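Local coordinates for prepilin (PDB 3FHV), which forms the subunit of the type IVb pilus of Salmonella typhi and, through that pilus, probably attaches the bacterium to CFTR on host cells, at residues A[67-78]-A[89-100]; A[7-15]-A[100-111]. All blocks are in the same frame, centred on the assembly; numbering follows the deposited sequence.

Contact 1. Residues A[67-78]-A[89-100]; sequences NSWGGQIVVAPD and FTITTNKVPQSA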
loop_
_atom_site.group_PDB
_atom_site.type_symbol
_atom_site.label_atom_id
_atom_site.label_comp_id
_atom_site.label_asym_id
_atom_site.label_seq_id
_atom_site.Cartn_x
_atom_site.Cartn_y
_atom_site.Cartn_z
ATOM N N ASN A 67 -11.497 -10.643 -5.319
ATOM C CA ASN A 67 -11.581 -9.399 -6.061
ATOM C C ASN A 67 -12.947 -8.749 -5.880
ATOM O O ASN A 67 -13.821 -9.274 -5.177
ATOM C CB ASN A 67 -11.270 -9.606 -7.556
ATOM C CG ASN A 67 -12.210 -10.593 -8.244
ATOM O OD1 ASN A 67 -13.408 -10.637 -7.967
ATOM N ND2 ASN A 67 -11.662 -11.363 -9.186
ATOM N N SER A 68 -13.115 -7.589 -6.497
ATOM C CA SER A 68 -14.365 -6.840 -6.396
ATOM C C SER A 68 -15.624 -7.594 -6.803
ATOM O O SER A 68 -16.722 -7.268 -6.345
ATOM C CB SER A 68 -14.265 -5.567 -7.233
ATOM O OG SER A 68 -13.288 -4.701 -6.694
ATOM N N TRP A 69 -15.476 -8.601 -7.654
ATOM C CA TRP A 69 -16.637 -9.338 -8.127
ATOM C C TRP A 69 -16.876 -10.684 -7.461
ATOM O O TRP A 69 -17.754 -11.437 -7.879
ATOM C CB TRP A 69 -16.526 -9.499 -9.641
ATOM C CG TRP A 69 -16.324 -8.169 -10.302
ATOM C CD1 TRP A 69 -17.285 -7.253 -10.619
ATOM C CD2 TRP A 69 -15.071 -7.569 -10.640
ATOM N NE1 TRP A 69 -16.706 -6.112 -11.133
ATOM C CE2 TRP A 69 -15.347 -6.281 -11.156
ATOM C CE3 TRP A 69 -13.740 -7.992 -10.556
ATOM C CZ2 TRP A 69 -14.339 -5.414 -11.587
ATOM C CZ3 TRP A 69 -12.735 -7.128 -10.985
ATOM C CH2 TRP A 69 -13.043 -5.852 -11.493
ATOM N N GLY A 70 -16.111 -10.988 -6.418
ATOM C CA GLY A 70 -16.303 -12.264 -5.746
ATOM C C GLY A 70 -15.477 -13.393 -6.346
ATOM O O GLY A 70 -15.659 -14.551 -5.991
ATOM N N GLY A 71 -14.591 -13.062 -7.279
ATOM C CA GLY A 71 -13.719 -14.071 -7.861
ATOM C C GLY A 71 -12.488 -14.171 -6.974
ATOM O O GLY A 71 -12.036 -13.167 -6.416
ATOM N N GLN A 72 -11.920 -15.362 -6.839
ATOM C CA GLN A 72 -10.758 -15.510 -5.968
ATOM C C GLN A 72 -9.466 -14.941 -6.551
ATOM O O GLN A 72 -9.248 -14.972 -7.764
ATOM C CB GLN A 72 -10.561 -16.989 -5.598
ATOM C CG GLN A 72 -9.452 -17.216 -4.574
ATOM C CD GLN A 72 -9.415 -18.628 -4.015
ATOM O OE1 GLN A 72 -9.900 -19.570 -4.637
ATOM N NE2 GLN A 72 -8.814 -18.780 -2.840
ATOM N N ILE A 73 -8.630 -14.389 -5.673
ATOM C CA ILE A 73 -7.328 -13.851 -6.065
ATOM C C ILE A 73 -6.322 -14.764 -5.367
ATOM O O ILE A 73 -6.446 -15.020 -4.167
ATOM C CB ILE A 73 -7.094 -12.406 -5.540
ATOM C CG1 ILE A 73 -8.105 -11.434 -6.159
ATOM C CG2 ILE A 73 -5.662 -11.948 -5.888
ATOM C CD1 ILE A 73 -8.058 -10.046 -5.545
ATOM N N VAL A 74 -5.349 -15.267 -6.113
ATOM C CA VAL A 74 -4.331 -16.129 -5.528
ATOM C C VAL A 74 -2.927 -15.708 -5.962
ATOM O O VAL A 74 -2.669 -15.499 -7.152
ATOM C CB VAL A 74 -4.536 -17.611 -5.927
ATOM C CG1 VAL A 74 -3.489 -18.481 -5.227
ATOM C CG2 VAL A 74 -5.949 -18.069 -5.560
ATOM N N VAL A 75 -2.040 -15.555 -4.982
ATOM C CA VAL A 75 -0.644 -15.209 -5.225
ATOM C C VAL A 75 0.072 -16.534 -5.042
ATOM O O VAL A 75 0.004 -17.138 -3.969
ATOM C CB VAL A 75 -0.108 -14.199 -4.191
ATOM C CG1 VAL A 75 1.381 -13.933 -4.442
ATOM C CG2 VAL A 75 -0.899 -12.890 -4.292
ATOM N N ALA A 76 0.753 -16.994 -6.085
ATOM C CA ALA A 76 1.418 -18.286 -6.011
ATOM C C ALA A 76 2.831 -18.282 -6.579
ATOM O O ALA A 76 3.151 -17.523 -7.494
ATOM C CB ALA A 76 0.570 -19.340 -6.728
ATOM N N PRO A 77 3.701 -19.144 -6.028
ATOM C CA PRO A 77 5.084 -19.235 -6.489
ATOM C C PRO A 77 5.118 -19.788 -7.906
ATOM O O PRO A 77 4.285 -20.612 -8.274
ATOM C CB PRO A 77 5.715 -20.191 -5.483
ATOM C CG PRO A 77 4.574 -21.142 -5.188
ATOM C CD PRO A 77 3.412 -20.177 -5.011
ATOM N N ASP A 78 6.072 -19.321 -8.700
ATOM C CA ASP A 78 6.210 -19.796 -10.070
ATOM C C ASP A 78 7.429 -20.706 -10.115
ATOM O O ASP A 78 8.547 -20.241 -10.335
ATOM C CB ASP A 78 6.402 -18.621 -11.033
ATOM C CG ASP A 78 6.462 -19.061 -12.483
ATOM O OD1 ASP A 78 7.277 -19.955 -12.800
ATOM O OD2 ASP A 78 5.698 -18.516 -13.307
ATOM N N PHE A 89 6.693 -15.182 -9.047
ATOM C CA PHE A 89 5.382 -15.564 -8.553
ATOM C C PHE A 89 4.359 -15.003 -9.521
ATOM O O PHE A 89 4.702 -14.219 -10.409
ATOM C CB PHE A 89 5.149 -14.995 -7.144
ATOM C CG PHE A 89 5.163 -13.491 -7.080
ATOM C CD1 PHE A 89 3.990 -12.756 -7.241
ATOM C CD2 PHE A 89 6.358 -12.804 -6.868
ATOM C CE1 PHE A 89 4.009 -11.359 -7.189
ATOM C CE2 PHE A 89 6.386 -11.416 -6.816
ATOM C CZ PHE A 89 5.207 -10.690 -6.976
ATOM N N THR A 90 3.112 -15.424 -9.361
ATOM C CA THR A 90 2.031 -14.947 -10.205
ATOM C C THR A 90 0.896 -14.452 -9.323
ATOM O O THR A 90 0.746 -14.893 -8.184
ATOM C CB THR A 90 1.442 -16.066 -11.103
ATOM O OG1 THR A 90 1.018 -17.165 -10.282
ATOM C CG2 THR A 90 2.464 -16.547 -12.122
ATOM N N ILE A 91 0.116 -13.511 -9.846
ATOM C CA ILE A 91 -1.065 -13.025 -9.145
ATOM C C ILE A 91 -2.174 -13.350 -10.132
ATOM O O ILE A 91 -2.212 -12.799 -11.235
ATOM C CB ILE A 91 -1.057 -11.499 -8.904
ATOM C CG1 ILE A 91 0.093 -11.114 -7.967
ATOM C CG2 ILE A 91 -2.399 -11.070 -8.272
ATOM C CD1 ILE A 91 0.131 -9.624 -7.642
ATOM N N THR A 92 -3.051 -14.265 -9.740
ATOM C CA THR A 92 -4.161 -14.683 -10.581
ATOM C C THR A 92 -5.450 -14.118 -10.010
ATOM O O THR A 92 -5.670 -14.175 -8.802
ATOM C CB THR A 92 -4.287 -16.230 -10.614
ATOM O OG1 THR A 92 -3.089 -16.795 -11.154
ATOM C CG2 THR A 92 -5.477 -16.665 -11.477
ATOM N N THR A 93 -6.301 -13.570 -10.874
ATOM C CA THR A 93 -7.587 -13.043 -10.424
ATOM C C THR A 93 -8.659 -13.644 -11.334
ATOM O O THR A 93 -8.559 -13.572 -12.559
ATOM C CB THR A 93 -7.601 -11.497 -10.446
ATOM O OG1 THR A 93 -8.880 -11.027 -9.994
ATOM C CG2 THR A 93 -7.294 -10.961 -11.847
ATOM N N ASN A 94 -9.676 -14.240 -10.712
ATOM C CA ASN A 94 -10.751 -14.943 -11.417
ATOM C C ASN A 94 -12.109 -14.261 -11.579
ATOM O O ASN A 94 -12.471 -13.359 -10.824
ATOM C CB ASN A 94 -10.986 -16.288 -10.726
ATOM C CG ASN A 94 -9.756 -17.155 -10.710
ATOM O OD1 ASN A 94 -9.392 -17.746 -11.720
ATOM N ND2 ASN A 94 -9.096 -17.229 -9.557
ATOM N N LYS A 95 -12.857 -14.746 -12.568
ATOM C CA LYS A 95 -14.198 -14.271 -12.870
ATOM C C LYS A 95 -14.279 -12.766 -13.072
ATOM O O LYS A 95 -15.229 -12.112 -12.635
ATOM C CB LYS A 95 -15.160 -14.712 -11.757
ATOM C CG LYS A 95 -15.179 -16.231 -11.544
ATOM C CD LYS A 95 -16.292 -16.645 -10.603
ATOM C CE LYS A 95 -16.586 -18.133 -10.703
ATOM N NZ LYS A 95 -17.771 -18.505 -9.869
ATOM N N VAL A 96 -13.280 -12.216 -13.746
ATOM C CA VAL A 96 -13.250 -10.787 -14.017
ATOM C C VAL A 96 -14.187 -10.485 -15.179
ATOM O O VAL A 96 -14.117 -11.143 -16.218
ATOM C CB VAL A 96 -11.834 -10.333 -14.398
ATOM C CG1 VAL A 96 -11.817 -8.828 -14.639
ATOM C CG2 VAL A 96 -10.852 -10.745 -13.313
ATOM N N PRO A 97 -15.084 -9.492 -15.011
ATOM C CA PRO A 97 -16.049 -9.093 -16.049
ATOM C C PRO A 97 -15.312 -8.564 -17.271
ATOM O O PRO A 97 -14.173 -8.124 -17.157
ATOM C CB PRO A 97 -16.879 -8.015 -15.355
ATOM C CG PRO A 97 -16.840 -8.438 -13.927
ATOM C CD PRO A 97 -15.397 -8.836 -13.730
ATOM N N GLN A 98 -15.974 -8.579 -18.424
ATOM C CA GLN A 98 -15.353 -8.162 -19.682
ATOM C C GLN A 98 -14.726 -6.774 -19.685
ATOM O O GLN A 98 -13.560 -6.617 -20.057
ATOM C CB GLN A 98 -16.370 -8.278 -20.825
ATOM C CG GLN A 98 -15.744 -8.522 -22.201
ATOM C CD GLN A 98 -15.224 -7.263 -22.872
ATOM O OE1 GLN A 98 -14.479 -7.333 -23.852
ATOM N NE2 GLN A 98 -15.629 -6.108 -22.363
ATOM N N SER A 99 -15.496 -5.768 -19.279
ATOM C CA SER A 99 -15.000 -4.401 -19.254
ATOM C C SER A 99 -13.773 -4.250 -18.359
ATOM O O SER A 99 -12.781 -3.633 -18.753
ATOM C CB SER A 99 -16.101 -3.453 -18.777
ATOM O OG SER A 99 -15.607 -2.133 -18.698
ATOM N N ALA A 100 -13.848 -4.815 -17.159
ATOM C CA ALA A 100 -12.749 -4.742 -16.204
ATOM C C ALA A 100 -11.520 -5.468 -16.736
ATOM O O ALA A 100 -10.400 -5.006 -16.565
ATOM C CB ALA A 100 -13.173 -5.341 -14.870
HETATM O O HOH W 1 -15.982 -17.358 -7.145
HETATM O O HOH W 2 -1.507 -17.166 -9.069
HETATM O O HOH W 3 2.422 -19.629 -10.357
#
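The CG-CD side of P97 rests over one face of the W69 indole, CG 3.5 Å from the centroid of its five-membered ring and 8° off the normal, a CH-pi contact. S68 CB covers the opposite face, while A100 CB and V96 CG1 approach the six-membered ring obliquely. Two partners in its plane hold the N67 amide flat: ND2 gives one hydrogen to N94 O at 2.7 Å and the other, almost straight at 171°, to T93 OG1 at 2.9 Å, which is also hydrogen-bonded to Y14 OH on helix 8-25. N67 OD1 takes the backbone N of W69, making an Asx turn, and of G71 from the other face. G71 CA makes a CA-H...O contact with N94 O at 3.3 Å; lacking a side chain facing that oxygen, glycine suits the place. Q72 O receives N and ND2 of N94 from opposite faces of its plane. Backbone bonds pair V74 with T92 and A76 with T90. On the buried face of I73, V75, I91 and T93, beta-branched side chains suit the strands: I73 CG2 meets I91 CG2 at 4.1 Å. Water 2 joins V74 O to the T90 and T92 hydroxyls. This is an antiparallel beta hairpin of the pilin sheet.

Contact 2. Residues A[7-15]-A[100-111]; sequences AGTELTNYQ and ACVSISTGMSRS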
loop_
_atom_site.group_PDB
_atom_site.type_symbol
_atom_site.label_atom_id
_atom_site.label_comp_id
_atom_site.label_asym_id
_atom_site.label_seq_id
_atom_site.Cartn_x
_atom_site.Cartn_y
_atom_site.Cartn_z
ATOM N N ALA A 7 -12.290 0.310 -12.979
ATOM C CA ALA A 7 -11.387 -0.721 -12.385
ATOM C C ALA A 7 -10.118 -0.077 -11.830
ATOM O O ALA A 7 -9.088 -0.733 -11.676
ATOM C CB ALA A 7 -11.029 -1.766 -13.429
ATOM N N GLY A 8 -10.207 1.215 -11.532
ATOM C CA GLY A 8 -9.068 1.940 -10.998
ATOM C C GLY A 8 -8.552 1.364 -9.691
ATOM O O GLY A 8 -7.344 1.199 -9.518
ATOM N N THR A 9 -9.462 1.063 -8.767
ATOM C CA THR A 9 -9.074 0.499 -7.475
ATOM C C THR A 9 -8.444 -0.868 -7.692
ATOM O O THR A 9 -7.405 -1.185 -7.119
ATOM C CB THR A 9 -10.293 0.313 -6.536
ATOM O OG1 THR A 9 -10.876 1.588 -6.259
ATOM C CG2 THR A 9 -9.860 -0.334 -5.207
ATOM N N GLU A 10 -9.092 -1.665 -8.535
ATOM C CA GLU A 10 -8.631 -3.006 -8.841
ATOM C C GLU A 10 -7.199 -3.001 -9.369
ATOM O O GLU A 10 -6.359 -3.792 -8.924
ATOM C CB GLU A 10 -9.577 -3.652 -9.861
ATOM C CG GLU A 10 -10.999 -3.922 -9.339
ATOM C CD GLU A 10 -11.805 -2.649 -9.046
ATOM O OE1 GLU A 10 -11.562 -1.607 -9.691
ATOM O OE2 GLU A 10 -12.703 -2.699 -8.178
ATOM N N LEU A 11 -6.918 -2.102 -10.308
ATOM C CA LEU A 11 -5.588 -2.000 -10.896
ATOM C C LEU A 11 -4.558 -1.663 -9.818
ATOM O O LEU A 11 -3.494 -2.281 -9.729
ATOM C CB LEU A 11 -5.577 -0.921 -11.978
ATOM C CG LEU A 11 -4.283 -0.782 -12.779
ATOM C CD1 LEU A 11 -4.055 -2.026 -13.630
ATOM C CD2 LEU A 11 -4.374 0.446 -13.670
ATOM N N THR A 12 -4.889 -0.681 -8.992
ATOM C CA THR A 12 -4.005 -0.266 -7.916
ATOM C C THR A 12 -3.793 -1.405 -6.918
ATOM O O THR A 12 -2.697 -1.561 -6.366
ATOM C CB THR A 12 -4.586 0.960 -7.183
ATOM O OG1 THR A 12 -4.735 2.030 -8.124
ATOM C CG2 THR A 12 -3.655 1.411 -6.041
ATOM N N ASN A 13 -4.838 -2.198 -6.692
ATOM C CA ASN A 13 -4.742 -3.312 -5.752
ATOM C C ASN A 13 -3.750 -4.362 -6.225
ATOM O O ASN A 13 -2.928 -4.837 -5.444
ATOM C CB ASN A 13 -6.119 -3.966 -5.515
ATOM C CG ASN A 13 -6.955 -3.211 -4.491
ATOM O OD1 ASN A 13 -6.417 -2.518 -3.629
ATOM N ND2 ASN A 13 -8.272 -3.370 -4.565
ATOM N N TYR A 14 -3.817 -4.727 -7.504
ATOM C CA TYR A 14 -2.894 -5.730 -8.023
ATOM C C TYR A 14 -1.471 -5.190 -8.065
ATOM O O TYR A 14 -0.523 -5.906 -7.768
ATOM C CB TYR A 14 -3.318 -6.182 -9.427
ATOM C CG TYR A 14 -4.690 -6.817 -9.447
ATOM C CD1 TYR A 14 -5.023 -7.828 -8.541
ATOM C CD2 TYR A 14 -5.667 -6.377 -10.335
ATOM C CE1 TYR A 14 -6.311 -8.377 -8.515
ATOM C CE2 TYR A 14 -6.946 -6.916 -10.317
ATOM C CZ TYR A 14 -7.264 -7.907 -9.404
ATOM O OH TYR A 14 -8.538 -8.408 -9.362
ATOM N N GLN A 15 -1.321 -3.924 -8.430
ATOM C CA GLN A 15 0.007 -3.338 -8.517
ATOM C C GLN A 15 0.676 -3.274 -7.149
ATOM O O GLN A 15 1.852 -3.636 -7.012
ATOM C CB GLN A 15 -0.068 -1.947 -9.165
ATOM C CG GLN A 15 -0.354 -2.007 -10.667
ATOM C CD GLN A 15 -0.637 -0.646 -11.278
ATOM O OE1 GLN A 15 -0.337 0.379 -10.687
ATOM N NE2 GLN A 15 -1.214 -0.638 -12.477
ATOM N N ALA A 100 -13.848 -4.815 -17.159
ATOM C CA ALA A 100 -12.749 -4.742 -16.204
ATOM C C ALA A 100 -11.520 -5.468 -16.736
ATOM O O ALA A 100 -10.400 -5.006 -16.565
ATOM C CB ALA A 100 -13.173 -5.341 -14.870
ATOM N N CYS A 101 -11.735 -6.614 -17.372
ATOM C CA CYS A 101 -10.637 -7.390 -17.934
ATOM C C CYS A 101 -9.839 -6.545 -18.926
ATOM O O CYS A 101 -8.612 -6.590 -18.949
ATOM C CB CYS A 101 -11.195 -8.632 -18.625
ATOM S SG CYS A 101 -10.042 -9.667 -19.588
ATOM N N VAL A 102 -10.537 -5.770 -19.747
ATOM C CA VAL A 102 -9.858 -4.928 -20.724
ATOM C C VAL A 102 -9.075 -3.799 -20.070
ATOM O O VAL A 102 -7.916 -3.558 -20.408
ATOM C CB VAL A 102 -10.853 -4.312 -21.723
ATOM C CG1 VAL A 102 -10.118 -3.345 -22.653
ATOM C CG2 VAL A 102 -11.525 -5.419 -22.532
ATOM N N SER A 103 -9.708 -3.102 -19.133
ATOM C CA SER A 103 -9.045 -1.992 -18.458
ATOM C C SER A 103 -7.900 -2.443 -17.549
ATOM O O SER A 103 -6.865 -1.789 -17.482
ATOM C CB SER A 103 -10.060 -1.195 -17.639
ATOM O OG SER A 103 -10.580 -1.991 -16.596
ATOM N N ILE A 104 -8.086 -3.553 -16.846
ATOM C CA ILE A 104 -7.051 -4.048 -15.955
ATOM C C ILE A 104 -5.849 -4.615 -16.714
ATOM O O ILE A 104 -4.697 -4.319 -16.377
ATOM C CB ILE A 104 -7.605 -5.128 -15.012
ATOM C CG1 ILE A 104 -8.698 -4.523 -14.115
ATOM C CG2 ILE A 104 -6.481 -5.704 -14.157
ATOM C CD1 ILE A 104 -9.500 -5.572 -13.343
ATOM N N SER A 105 -6.106 -5.426 -17.735
ATOM C CA SER A 105 -5.006 -6.009 -18.486
ATOM C C SER A 105 -4.184 -4.923 -19.178
ATOM O O SER A 105 -2.953 -4.954 -19.131
ATOM C CB SER A 105 -5.521 -7.036 -19.512
ATOM O OG SER A 105 -6.343 -6.427 -20.487
ATOM N N THR A 106 -4.846 -3.952 -19.804
ATOM C CA THR A 106 -4.099 -2.893 -20.472
ATOM C C THR A 106 -3.400 -2.007 -19.452
ATOM O O THR A 106 -2.276 -1.558 -19.674
ATOM C CB THR A 106 -4.998 -2.033 -21.389
ATOM O OG1 THR A 106 -6.072 -1.458 -20.632
ATOM C CG2 THR A 106 -5.569 -2.896 -22.508
ATOM N N GLY A 107 -4.058 -1.770 -18.324
ATOM C CA GLY A 107 -3.456 -0.949 -17.286
ATOM C C GLY A 107 -2.173 -1.554 -16.735
ATOM O O GLY A 107 -1.182 -0.845 -16.525
ATOM N N MET A 108 -2.184 -2.865 -16.502
ATOM C CA MET A 108 -1.008 -3.555 -15.972
ATOM C C MET A 108 0.108 -3.544 -17.019
ATOM O O MET A 108 1.290 -3.508 -16.676
ATOM C CB MET A 108 -1.354 -5.001 -15.582
ATOM C CG MET A 108 -2.341 -5.141 -14.407
ATOM S SD MET A 108 -1.779 -4.445 -12.817
ATOM C CE MET A 108 -0.524 -5.633 -12.372
ATOM N N SER A 109 -0.271 -3.580 -18.294
ATOM C CA SER A 109 0.713 -3.540 -19.373
ATOM C C SER A 109 1.418 -2.181 -19.365
ATOM O O SER A 109 2.646 -2.107 -19.400
ATOM C CB SER A 109 0.039 -3.735 -20.734
ATOM O OG SER A 109 0.986 -3.596 -21.787
ATOM N N ARG A 110 0.630 -1.111 -19.312
ATOM C CA ARG A 110 1.168 0.250 -19.309
ATOM C C ARG A 110 1.974 0.542 -18.051
ATOM O O ARG A 110 3.004 1.220 -18.105
ATOM C CB ARG A 110 0.035 1.273 -19.429
ATOM C CG ARG A 110 -0.785 1.139 -20.706
ATOM C CD ARG A 110 -1.909 2.172 -20.766
ATOM N NE ARG A 110 -2.850 1.858 -21.841
ATOM C CZ ARG A 110 -3.961 2.542 -22.103
ATOM N NH1 ARG A 110 -4.292 3.597 -21.366
ATOM N NH2 ARG A 110 -4.742 2.170 -23.112
ATOM N N SER A 111 1.494 0.045 -16.918
ATOM C CA SER A 111 2.182 0.230 -15.648
ATOM C C SER A 111 3.619 -0.278 -15.808
ATOM O O SER A 111 4.550 0.221 -15.169
ATOM C CB SER A 111 1.456 -0.549 -14.551
ATOM O OG SER A 111 2.046 -0.317 -13.285
#
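In the pilin fold, helix 8-25, the first helix of this soluble fragment, packs on the antiparallel sheet, and residues 7-15 at its start here also meet helix 98-111. L11 does much of the touching: its CD1 lies 3.4 Å from M108 SD and 3.7 Å from G107 C. With CG anti to the backbone N (chi1 -175°), the leucine branch swings over to the second helix, where G107 has no side chain on the side facing L11, so the leucine methyls can lie against its backbone. M108 slides past L11 in the reverse direction, its flexible chain bent at chi2 and chi3, which brings SD to 3.5 Å from Q15 CG and CE near Y14 CB. The helix segments run at 43° to each other with axes 9.5 Å apart, and no hydrogen bond joins them; they meet by van der Waals packing. I104 fills the space between A7, E10 and Y14. Its CG1 is 3.7 Å from A7 CB, a methyl small enough for close approach, and its CG2 is 4.0 Å from Y14 CD2, the two side chains crossing at about a right angle. At the far end the extended Q15 lays its amide alongside S111, with CD 3.4 Å from S111 OG. Behind, a disulfide ties C101 to C138; T9 OG1 and T12 OG1 hydrogen-bond to D57 O and G61 O of the second subunit.

Contact 1 and contact 2 have centres 11 Å apart and share A100, whose methyl meets W69 in the first and A7 in the second. Along the chain, segment 7-15 comes first, then the two arms of the hairpin, and helix 98-111 follows directly on strand 88-96; contact 1 thus lies in sequence between the two helices of contact 2. Side chains also bridge them: Y14 OH lies 2.7 Å from T93 OG1 and E10 OE2 lies 2.6 Å from S68 OG, both probable hydrogen bonds. The N-terminal helix is thereby fixed to the hairpin and to helix 98-111 together, uniting helix and sheet in one compact pilin globular domain.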